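Local coordinates for uncharacterized hypothetical protein (Parabacteroides merdae, PDB 4EI0), which is of unknown function; it is a mainly beta protein of the DUF4466 family, at residues 153-158 against 304-309; 162-167 against 178-183; 195-200 against 207-212. All coordinates share one frame; numbering follows the deposited sequence.

Contact 1 (153-158 against 304-309); sequences MAKNLS and TVSVKR
Strands 153-155 and 304-309 run antiparallel, their axes 4.7 Å apart at the closest point and their directions 172° apart. A154 and V307 form a hydrogen-bonded pair: A154 N gives to V307 O at 2.9 Å, and V307 N returns a bond to A154 O. L157 and V305 form a second such pair, with L157 N 2.8 Å from V305 O. Between the two pairs the register slips by one residue. N156 and L157 both face V305, which is a G1 beta bulge. N156 takes the positive phi of this bulge, and the chain turns a corner there. Strand 152-159 is an outermost strand, within this chain, of an antiparallel sheet, and 302-311 is its inner neighbour.

The bulge leaves the amide of N156 without a carbonyl in line. S306 OG takes its place, 3.0 Å from N156 N, in an almost straight bond (177° at the hydrogen). The hydroxyl lies opposite its own carbonyl carbon across CA-CB, beside the backbone N (chi1 -58°), from where it meets N156 N. It also bonds N296 of strand 289-299, which gives it a second anchor. T304 CG2 packs against the backbone of N156, 3.5 Å from N156 CA.

On the face that carries A154 and L157, L157 CB meets V305 CG2 at 4.1 Å. V175 touches both L157 and V307. On the other face M153 and K308 lie side by side, pointing the same way, with M153 SE 4.1 Å from K308 CE. The K308 amine reaches past the selenium to a salt bridge with D242.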
loop_
_atom_site.group_PDB
_atom_site.type_symbol
_atom_site.label_atom_id
_atom_site.label_comp_id
_atom_site.label_asym_id
_atom_site.label_seq_id
_atom_site.Cartn_x
_atom_site.Cartn_y
_atom_site.Cartn_z
HETATM N N MSE B 153 -9.809 -2.379 -35.935
HETATM C CA MSE B 153 -11.023 -2.680 -35.216
HETATM C C MSE B 153 -11.900 -1.441 -35.006
HETATM O O MSE B 153 -11.401 -0.378 -34.648
HETATM C CB MSE B 153 -10.627 -3.303 -33.862
HETATM C CG MSE B 153 -11.791 -3.426 -32.988
HETATM SE SE MSE B 153 -11.397 -4.548 -31.419
HETATM C CE MSE B 153 -9.958 -3.490 -30.523
ATOM N N ALA B 154 -13.207 -1.579 -35.200
ATOM C CA ALA B 154 -14.180 -0.470 -35.005
ATOM C C ALA B 154 -15.315 -1.067 -34.185
ATOM O O ALA B 154 -15.843 -2.127 -34.550
ATOM C CB ALA B 154 -14.674 0.013 -36.355
ATOM N N LYS B 155 -15.701 -0.431 -33.078
ATOM C CA LYS B 155 -16.675 -0.995 -32.177
ATOM C C LYS B 155 -17.917 -0.148 -32.055
ATOM O O LYS B 155 -17.874 1.055 -32.218
ATOM C CB LYS B 155 -16.093 -1.172 -30.784
ATOM C CG LYS B 155 -14.958 -2.151 -30.705
ATOM C CD LYS B 155 -14.316 -2.103 -29.331
ATOM C CE LYS B 155 -15.303 -2.599 -28.267
ATOM N NZ LYS B 155 -14.603 -2.938 -26.999
ATOM N N ASN B 156 -19.026 -0.825 -31.801
ATOM C CA ASN B 156 -20.300 -0.214 -31.477
ATOM C C ASN B 156 -20.749 0.822 -32.455
ATOM O O ASN B 156 -21.073 1.929 -32.079
ATOM C CB ASN B 156 -20.251 0.325 -30.043
ATOM C CG ASN B 156 -19.869 -0.757 -29.045
ATOM O OD1 ASN B 156 -18.883 -0.623 -28.313
ATOM N ND2 ASN B 156 -20.592 -1.866 -29.066
ATOM N N LEU B 157 -20.811 0.437 -33.723
ATOM C CA LEU B 157 -21.297 1.310 -34.778
ATOM C C LEU B 157 -22.789 1.078 -35.012
ATOM O O LEU B 157 -23.269 -0.037 -34.935
ATOM C CB LEU B 157 -20.544 1.056 -36.081
ATOM C CG LEU B 157 -19.064 1.385 -35.941
ATOM C CD1 LEU B 157 -18.180 0.463 -36.756
ATOM C CD2 LEU B 157 -18.849 2.847 -36.289
ATOM N N SER B 158 -23.502 2.137 -35.372
ATOM C CA SER B 158 -24.925 2.090 -35.552
ATOM C C SER B 158 -25.312 1.828 -36.995
ATOM O O SER B 158 -24.851 2.482 -37.912
ATOM C CB SER B 158 -25.547 3.394 -35.019
ATOM O OG SER B 158 -26.903 3.454 -35.349
ATOM N N THR B 304 -26.450 -2.669 -33.681
ATOM C CA THR B 304 -25.104 -2.258 -33.353
ATOM C C THR B 304 -24.082 -3.338 -33.781
ATOM O O THR B 304 -24.230 -4.498 -33.398
ATOM C CB THR B 304 -24.960 -2.019 -31.837
ATOM O OG1 THR B 304 -25.984 -1.112 -31.403
ATOM C CG2 THR B 304 -23.612 -1.427 -31.480
ATOM N N VAL B 305 -23.038 -2.943 -34.524
ATOM C CA VAL B 305 -22.017 -3.882 -34.999
ATOM C C VAL B 305 -20.650 -3.449 -34.511
ATOM O O VAL B 305 -20.434 -2.280 -34.239
ATOM C CB VAL B 305 -22.030 -4.039 -36.542
ATOM C CG1 VAL B 305 -23.412 -4.404 -37.064
ATOM C CG2 VAL B 305 -21.531 -2.781 -37.230
ATOM N N SER B 306 -19.760 -4.411 -34.386
ATOM C CA SER B 306 -18.345 -4.202 -34.158
ATOM C C SER B 306 -17.558 -5.087 -35.140
ATOM O O SER B 306 -17.966 -6.192 -35.419
ATOM C CB SER B 306 -18.014 -4.593 -32.735
ATOM O OG SER B 306 -18.799 -3.819 -31.833
ATOM N N VAL B 307 -16.426 -4.617 -35.642
ATOM C CA VAL B 307 -15.735 -5.277 -36.786
ATOM C C VAL B 307 -14.253 -5.309 -36.547
ATOM O O VAL B 307 -13.679 -4.315 -36.105
ATOM C CB VAL B 307 -16.028 -4.521 -38.110
ATOM C CG1 VAL B 307 -15.263 -5.096 -39.311
ATOM C CG2 VAL B 307 -17.519 -4.429 -38.376
ATOM N N LYS B 308 -13.645 -6.467 -36.771
ATOM C CA LYS B 308 -12.223 -6.609 -36.978
ATOM C C LYS B 308 -11.994 -6.794 -38.459
ATOM O O LYS B 308 -12.763 -7.497 -39.122
ATOM C CB LYS B 308 -11.669 -7.785 -36.238
ATOM C CG LYS B 308 -11.388 -7.484 -34.780
ATOM C CD LYS B 308 -10.975 -8.697 -33.979
ATOM C CE LYS B 308 -10.474 -8.346 -32.570
ATOM N NZ LYS B 308 -10.045 -9.549 -31.814
ATOM N N ARG B 309 -10.985 -6.106 -38.989
ATOM C CA ARG B 309 -10.612 -6.237 -40.447
ATOM C C ARG B 309 -9.130 -6.543 -40.575
ATOM O O ARG B 309 -8.320 -6.062 -39.777
ATOM C CB ARG B 309 -10.958 -4.950 -41.171
ATOM C CG ARG B 309 -10.724 -4.984 -42.680
ATOM C CD ARG B 309 -10.846 -3.629 -43.350
ATOM N NE ARG B 309 -9.787 -2.727 -42.948
ATOM C CZ ARG B 309 -9.604 -1.492 -43.416
ATOM N NH1 ARG B 309 -10.395 -0.994 -44.350
ATOM N NH2 ARG B 309 -8.601 -0.751 -42.934
#

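Contact 2 (162-167 against 178-183); sequences DKCYLS and YSKADL
Y165 sends its ring over the first turn of helix 180-185. L183 CD2 sits on one face, 4.1 Å from the ring centroid and 21° off the normal, a CH-pi contact. C164 SG lies on the opposite face, over the ring centre. K180 crosses the ring at about a right angle, with its CG 3.8 Å from Y165 CE2. At the edge, near the ring plane, is S179 O. Replacing Y165 by an alanine would probably leave L183 and the K180 methylenes without the ring they pack on and open a gap beside C164.

Two bonds join the backbones of Y165 and Y178. Y165 N gives to Y178 O at 3.0 Å, and Y178 N gives to Y165 O at 2.8 Å. Beyond this pair, S167 CB touches the edge of the Y178 ring.

The helix start is held by D162 and by its own cap. D162 O accepts from K180 N at 2.9 Å. S179 is the N-cap: its OG accepts from D182 N, while D182 OD2 accepts from S179 N at 2.9 Å. This is a capping box.

P225 also touches both Y165 and L183. Strand 165-167 lies between 176-178, the outermost strand within the chain, and 195-199. The helix follows strand 176-178 after S179, and Y165 reaches M196 on 195-199.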
loop_
_atom_site.group_PDB
_atom_site.type_symbol
_atom_site.label_atom_id
_atom_site.label_comp_id
_atom_site.label_asym_id
_atom_site.label_seq_id
_atom_site.Cartn_x
_atom_site.Cartn_y
_atom_site.Cartn_z
ATOM N N ASP B 162 -31.489 3.406 -42.917
ATOM C CA ASP B 162 -30.901 4.549 -43.606
ATOM C C ASP B 162 -29.387 4.533 -43.569
ATOM O O ASP B 162 -28.768 5.016 -44.500
ATOM C CB ASP B 162 -31.391 5.877 -43.007
ATOM C CG ASP B 162 -32.846 6.124 -43.258
ATOM O OD1 ASP B 162 -33.442 5.444 -44.138
ATOM O OD2 ASP B 162 -33.377 7.020 -42.575
ATOM N N LYS B 163 -28.818 4.045 -42.466
ATOM C CA LYS B 163 -27.406 4.013 -42.254
ATOM C C LYS B 163 -27.003 2.578 -42.486
ATOM O O LYS B 163 -26.677 1.844 -41.556
ATOM C CB LYS B 163 -27.054 4.459 -40.833
ATOM C CG LYS B 163 -27.416 5.905 -40.537
ATOM C CD LYS B 163 -26.818 6.351 -39.212
ATOM C CE LYS B 163 -27.646 5.840 -38.048
ATOM N NZ LYS B 163 -27.091 6.319 -36.748
ATOM N N CYS B 164 -27.033 2.224 -43.751
ATOM C CA CYS B 164 -27.149 0.884 -44.178
ATOM C C CYS B 164 -26.056 0.391 -45.104
ATOM O O CYS B 164 -26.138 -0.737 -45.535
ATOM C CB CYS B 164 -28.506 0.727 -44.894
ATOM S SG CYS B 164 -28.751 1.711 -46.385
ATOM N N TYR B 165 -25.053 1.195 -45.423
ATOM C CA TYR B 165 -24.094 0.793 -46.453
ATOM C C TYR B 165 -22.750 0.633 -45.805
ATOM O O TYR B 165 -22.132 1.618 -45.421
ATOM C CB TYR B 165 -24.064 1.837 -47.569
ATOM C CG TYR B 165 -25.342 2.004 -48.306
ATOM C CD1 TYR B 165 -25.887 0.963 -49.018
ATOM C CD2 TYR B 165 -25.999 3.230 -48.348
ATOM C CE1 TYR B 165 -27.067 1.122 -49.720
ATOM C CE2 TYR B 165 -27.164 3.394 -49.067
ATOM C CZ TYR B 165 -27.706 2.345 -49.741
ATOM O OH TYR B 165 -28.868 2.515 -50.456
ATOM N N LEU B 166 -22.319 -0.618 -45.652
ATOM C CA LEU B 166 -21.058 -0.947 -45.012
ATOM C C LEU B 166 -19.918 -0.982 -46.036
ATOM O O LEU B 166 -19.998 -1.696 -47.028
ATOM C CB LEU B 166 -21.137 -2.310 -44.277
ATOM C CG LEU B 166 -21.901 -2.447 -42.965
ATOM C CD1 LEU B 166 -23.363 -2.023 -43.048
ATOM C CD2 LEU B 166 -21.761 -3.895 -42.495
ATOM N N SER B 167 -18.855 -0.222 -45.781
ATOM C CA SER B 167 -17.610 -0.277 -46.568
ATOM C C SER B 167 -16.464 -0.762 -45.702
ATOM O O SER B 167 -16.172 -0.196 -44.637
ATOM C CB SER B 167 -17.239 1.092 -47.125
ATOM O OG SER B 167 -16.049 1.009 -47.905
ATOM N N TYR B 178 -21.982 4.228 -44.328
ATOM C CA TYR B 178 -22.464 5.303 -45.177
ATOM C C TYR B 178 -23.963 5.192 -45.173
ATOM O O TYR B 178 -24.487 4.110 -45.036
ATOM C CB TYR B 178 -21.955 5.125 -46.629
ATOM C CG TYR B 178 -20.477 5.448 -46.749
ATOM C CD1 TYR B 178 -20.023 6.759 -46.568
ATOM C CD2 TYR B 178 -19.531 4.458 -46.957
ATOM C CE1 TYR B 178 -18.668 7.064 -46.622
ATOM C CE2 TYR B 178 -18.158 4.766 -47.016
ATOM C CZ TYR B 178 -17.743 6.075 -46.864
ATOM O OH TYR B 178 -16.413 6.405 -46.920
ATOM N N SER B 179 -24.633 6.318 -45.331
ATOM C CA SER B 179 -26.088 6.407 -45.331
ATOM C C SER B 179 -26.629 6.694 -46.684
ATOM O O SER B 179 -25.899 6.986 -47.634
ATOM C CB SER B 179 -26.529 7.563 -44.432
ATOM O OG SER B 179 -26.019 8.794 -44.933
ATOM N N LYS B 180 -27.941 6.626 -46.790
ATOM C CA LYS B 180 -28.610 6.965 -48.014
ATOM C C LYS B 180 -28.393 8.444 -48.370
ATOM O O LYS B 180 -28.336 8.777 -49.542
ATOM C CB LYS B 180 -30.090 6.603 -47.922
ATOM C CG LYS B 180 -30.331 5.092 -47.945
ATOM C CD LYS B 180 -31.785 4.721 -47.673
ATOM C CE LYS B 180 -32.074 3.298 -48.147
ATOM N NZ LYS B 180 -33.439 2.804 -47.870
ATOM N N ALA B 181 -28.256 9.306 -47.363
ATOM C CA ALA B 181 -27.992 10.725 -47.587
ATOM C C ALA B 181 -26.613 10.873 -48.178
ATOM O O ALA B 181 -26.424 11.655 -49.097
ATOM C CB ALA B 181 -28.031 11.485 -46.285
ATOM N N ASP B 182 -25.655 10.110 -47.644
ATOM C CA ASP B 182 -24.271 10.160 -48.156
ATOM C C ASP B 182 -24.232 9.855 -49.630
ATOM O O ASP B 182 -23.641 10.599 -50.417
ATOM C CB ASP B 182 -23.363 9.227 -47.417
ATOM C CG ASP B 182 -23.185 9.604 -45.957
ATOM O OD1 ASP B 182 -23.214 10.795 -45.609
ATOM O OD2 ASP B 182 -23.031 8.682 -45.132
ATOM N N LEU B 183 -24.937 8.805 -50.031
ATOM C CA LEU B 183 -25.002 8.442 -51.432
ATOM C C LEU B 183 -25.784 9.413 -52.301
ATOM O O LEU B 183 -25.536 9.462 -53.503
ATOM C CB LEU B 183 -25.522 6.998 -51.624
ATOM C CG LEU B 183 -24.431 5.910 -51.596
ATOM C CD1 LEU B 183 -23.697 5.896 -50.262
ATOM C CD2 LEU B 183 -24.982 4.547 -51.952
#

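Contact 3 (195-200 against 207-212); sequences IMYAYS and HAFYTS
I195 CG2 rests on F209, 3.6 Å from F209 CB and as near to CG at the root of the ring. This is the apolar centre of a beta hairpin, strands 195-199 and 207-210, within an antiparallel sheet. With CG2 set opposite the backbone N, I195 turns this methyl to F209. Y197 CD1 meets the edge of the F209 ring at CE1, 4.1 Å away. V293 and I295 of strand 289-299 pack on F209 as well, so the hairpin abuts another sheet. On the other face A198 CB touches the edge of the Y210 ring, 3.7 Å from CE2.

Four backbone bonds tie the strands. M196 pairs with Y210 and A198 with A208, both as hydrogen-bonded pairs. The shortest is Y210 N to M196 O, 2.8 Å.

Toward the turn the contact becomes aromatic and polar. Y197, Y199 and H207 form a cluster. Y199 lies oblique to H207, its plane turned 47°, and puts CD1 over one imidazole face. Y197 comes alongside H207 instead, rim to rim, pointing the same way. Its OH meets H207 ND1 at the imidazole edge, 2.7 Å away, and either atom could be the donor.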
loop_
_atom_site.group_PDB
_atom_site.type_symbol
_atom_site.label_atom_id
_atom_site.label_comp_id
_atom_site.label_asym_id
_atom_site.label_seq_id
_atom_site.Cartn_x
_atom_site.Cartn_y
_atom_site.Cartn_z
ATOM N N ILE B 195 -21.470 -4.172 -48.445
ATOM C CA ILE B 195 -22.664 -4.837 -47.921
ATOM C C ILE B 195 -23.744 -3.792 -47.719
ATOM O O ILE B 195 -23.463 -2.687 -47.230
ATOM C CB ILE B 195 -22.371 -5.550 -46.552
ATOM C CG1 ILE B 195 -21.480 -6.785 -46.761
ATOM C CG2 ILE B 195 -23.660 -6.009 -45.903
ATOM C CD1 ILE B 195 -20.986 -7.464 -45.501
HETATM N N MSE B 196 -24.969 -4.135 -48.099
HETATM C CA MSE B 196 -26.136 -3.339 -47.762
HETATM C C MSE B 196 -26.938 -4.079 -46.712
HETATM O O MSE B 196 -27.344 -5.232 -46.924
HETATM C CB MSE B 196 -27.017 -3.076 -48.972
HETATM C CG MSE B 196 -28.289 -2.273 -48.620
HETATM SE SE MSE B 196 -29.341 -1.910 -50.173
HETATM C CE MSE B 196 -30.705 -0.667 -49.424
ATOM N N TYR B 197 -27.144 -3.415 -45.583
ATOM C CA TYR B 197 -28.059 -3.902 -44.559
ATOM C C TYR B 197 -29.468 -3.482 -44.882
ATOM O O TYR B 197 -29.691 -2.385 -45.379
ATOM C CB TYR B 197 -27.666 -3.313 -43.230
ATOM C CG TYR B 197 -28.735 -3.420 -42.216
ATOM C CD1 TYR B 197 -28.884 -4.596 -41.481
ATOM C CD2 TYR B 197 -29.604 -2.376 -41.979
ATOM C CE1 TYR B 197 -29.872 -4.734 -40.537
ATOM C CE2 TYR B 197 -30.622 -2.501 -41.023
ATOM C CZ TYR B 197 -30.749 -3.686 -40.306
ATOM O OH TYR B 197 -31.694 -3.833 -39.333
ATOM N N ALA B 198 -30.420 -4.358 -44.592
ATOM C CA ALA B 198 -31.823 -4.016 -44.612
ATOM C C ALA B 198 -32.535 -4.817 -43.534
ATOM O O ALA B 198 -32.184 -5.956 -43.314
ATOM C CB ALA B 198 -32.404 -4.372 -45.954
ATOM N N TYR B 199 -33.558 -4.248 -42.910
ATOM C CA TYR B 199 -34.468 -5.001 -42.046
ATOM C C TYR B 199 -35.770 -5.227 -42.752
ATOM O O TYR B 199 -36.332 -4.303 -43.254
ATOM C CB TYR B 199 -34.780 -4.206 -40.797
ATOM C CG TYR B 199 -35.785 -4.878 -39.885
ATOM C CD1 TYR B 199 -35.420 -5.991 -39.126
ATOM C CD2 TYR B 199 -37.073 -4.381 -39.739
ATOM C CE1 TYR B 199 -36.322 -6.601 -38.263
ATOM C CE2 TYR B 199 -37.991 -4.989 -38.871
ATOM C CZ TYR B 199 -37.610 -6.094 -38.141
ATOM O OH TYR B 199 -38.484 -6.718 -37.309
ATOM N N SER B 200 -36.276 -6.444 -42.764
ATOM C CA SER B 200 -37.603 -6.720 -43.313
ATOM C C SER B 200 -38.502 -7.193 -42.176
ATOM O O SER B 200 -38.057 -7.854 -41.229
ATOM C CB SER B 200 -37.525 -7.777 -44.419
ATOM O OG SER B 200 -38.776 -8.369 -44.693
ATOM N N HIS B 207 -33.317 -9.095 -40.082
ATOM C CA HIS B 207 -32.088 -8.326 -40.305
ATOM C C HIS B 207 -31.222 -9.024 -41.339
ATOM O O HIS B 207 -30.837 -10.138 -41.134
ATOM C CB HIS B 207 -31.345 -8.188 -39.002
ATOM C CG HIS B 207 -32.107 -7.420 -37.924
ATOM N ND1 HIS B 207 -32.218 -6.086 -37.928
ATOM C CD2 HIS B 207 -32.738 -7.854 -36.768
ATOM C CE1 HIS B 207 -32.891 -5.686 -36.850
ATOM N NE2 HIS B 207 -33.207 -6.769 -36.132
ATOM N N ALA B 208 -30.917 -8.379 -42.465
ATOM C CA ALA B 208 -30.277 -9.026 -43.601
ATOM C C ALA B 208 -29.067 -8.254 -44.076
ATOM O O ALA B 208 -29.001 -7.024 -43.897
ATOM C CB ALA B 208 -31.269 -9.211 -44.741
ATOM N N PHE B 209 -28.092 -8.970 -44.635
ATOM C CA PHE B 209 -26.945 -8.365 -45.326
ATOM C C PHE B 209 -27.023 -8.838 -46.764
ATOM O O PHE B 209 -27.151 -10.038 -47.050
ATOM C CB PHE B 209 -25.598 -8.817 -44.796
ATOM C CG PHE B 209 -25.172 -8.214 -43.480
ATOM C CD1 PHE B 209 -25.779 -7.097 -42.924
ATOM C CD2 PHE B 209 -24.067 -8.756 -42.820
ATOM C CE1 PHE B 209 -25.311 -6.551 -41.724
ATOM C CE2 PHE B 209 -23.617 -8.243 -41.616
ATOM C CZ PHE B 209 -24.225 -7.110 -41.075
ATOM N N TYR B 210 -26.964 -7.890 -47.690
ATOM C CA TYR B 210 -27.019 -8.183 -49.109
ATOM C C TYR B 210 -25.806 -7.611 -49.803
ATOM O O TYR B 210 -25.151 -6.727 -49.296
ATOM C CB TYR B 210 -28.243 -7.558 -49.728
ATOM C CG TYR B 210 -29.514 -7.974 -49.099
ATOM C CD1 TYR B 210 -29.926 -9.299 -49.164
ATOM C CD2 TYR B 210 -30.345 -7.058 -48.460
ATOM C CE1 TYR B 210 -31.128 -9.695 -48.632
ATOM C CE2 TYR B 210 -31.574 -7.453 -47.924
ATOM C CZ TYR B 210 -31.957 -8.776 -48.023
ATOM O OH TYR B 210 -33.165 -9.223 -47.488
ATOM N N THR B 211 -25.548 -8.105 -50.995
ATOM C CA THR B 211 -24.397 -7.728 -51.787
ATOM C C THR B 211 -24.826 -7.704 -53.273
ATOM O O THR B 211 -25.981 -7.971 -53.569
ATOM C CB THR B 211 -23.250 -8.718 -51.534
ATOM O OG1 THR B 211 -22.014 -8.075 -51.862
ATOM C CG2 THR B 211 -23.427 -9.996 -52.369
ATOM N N SER B 212 -23.922 -7.375 -54.203
ATOM C CA SER B 212 -24.312 -7.111 -55.605
ATOM C C SER B 212 -25.111 -8.249 -56.230
ATOM O O SER B 212 -26.045 -8.011 -56.973
ATOM C CB SER B 212 -23.090 -6.825 -56.488
ATOM O OG SER B 212 -22.315 -8.005 -56.640
#

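How the contacts relate
Contacts 2 and 3 share one sheet, their centres about 12 Å apart. Strands 165-167 and 195-199 are neighbours in it, joined by L166 N to I195 O (2.8 Å) and Y197 N to C164 O (2.9 Å), both probable hydrogen bonds. Contact 1 belongs to another sheet. Its centre lies about 15 Å from that of contact 2, which it touches through S158 OG and K163 NZ, 3.2 Å apart. Contact 3 stays clear of contact 1, with nearest atoms about 5 Å apart. Along the chain, contacts 2 and 3 follow in series inside the long loop that contact 1 closes. No active site or ligand has been assigned, so the three contacts are related here through the fold alone.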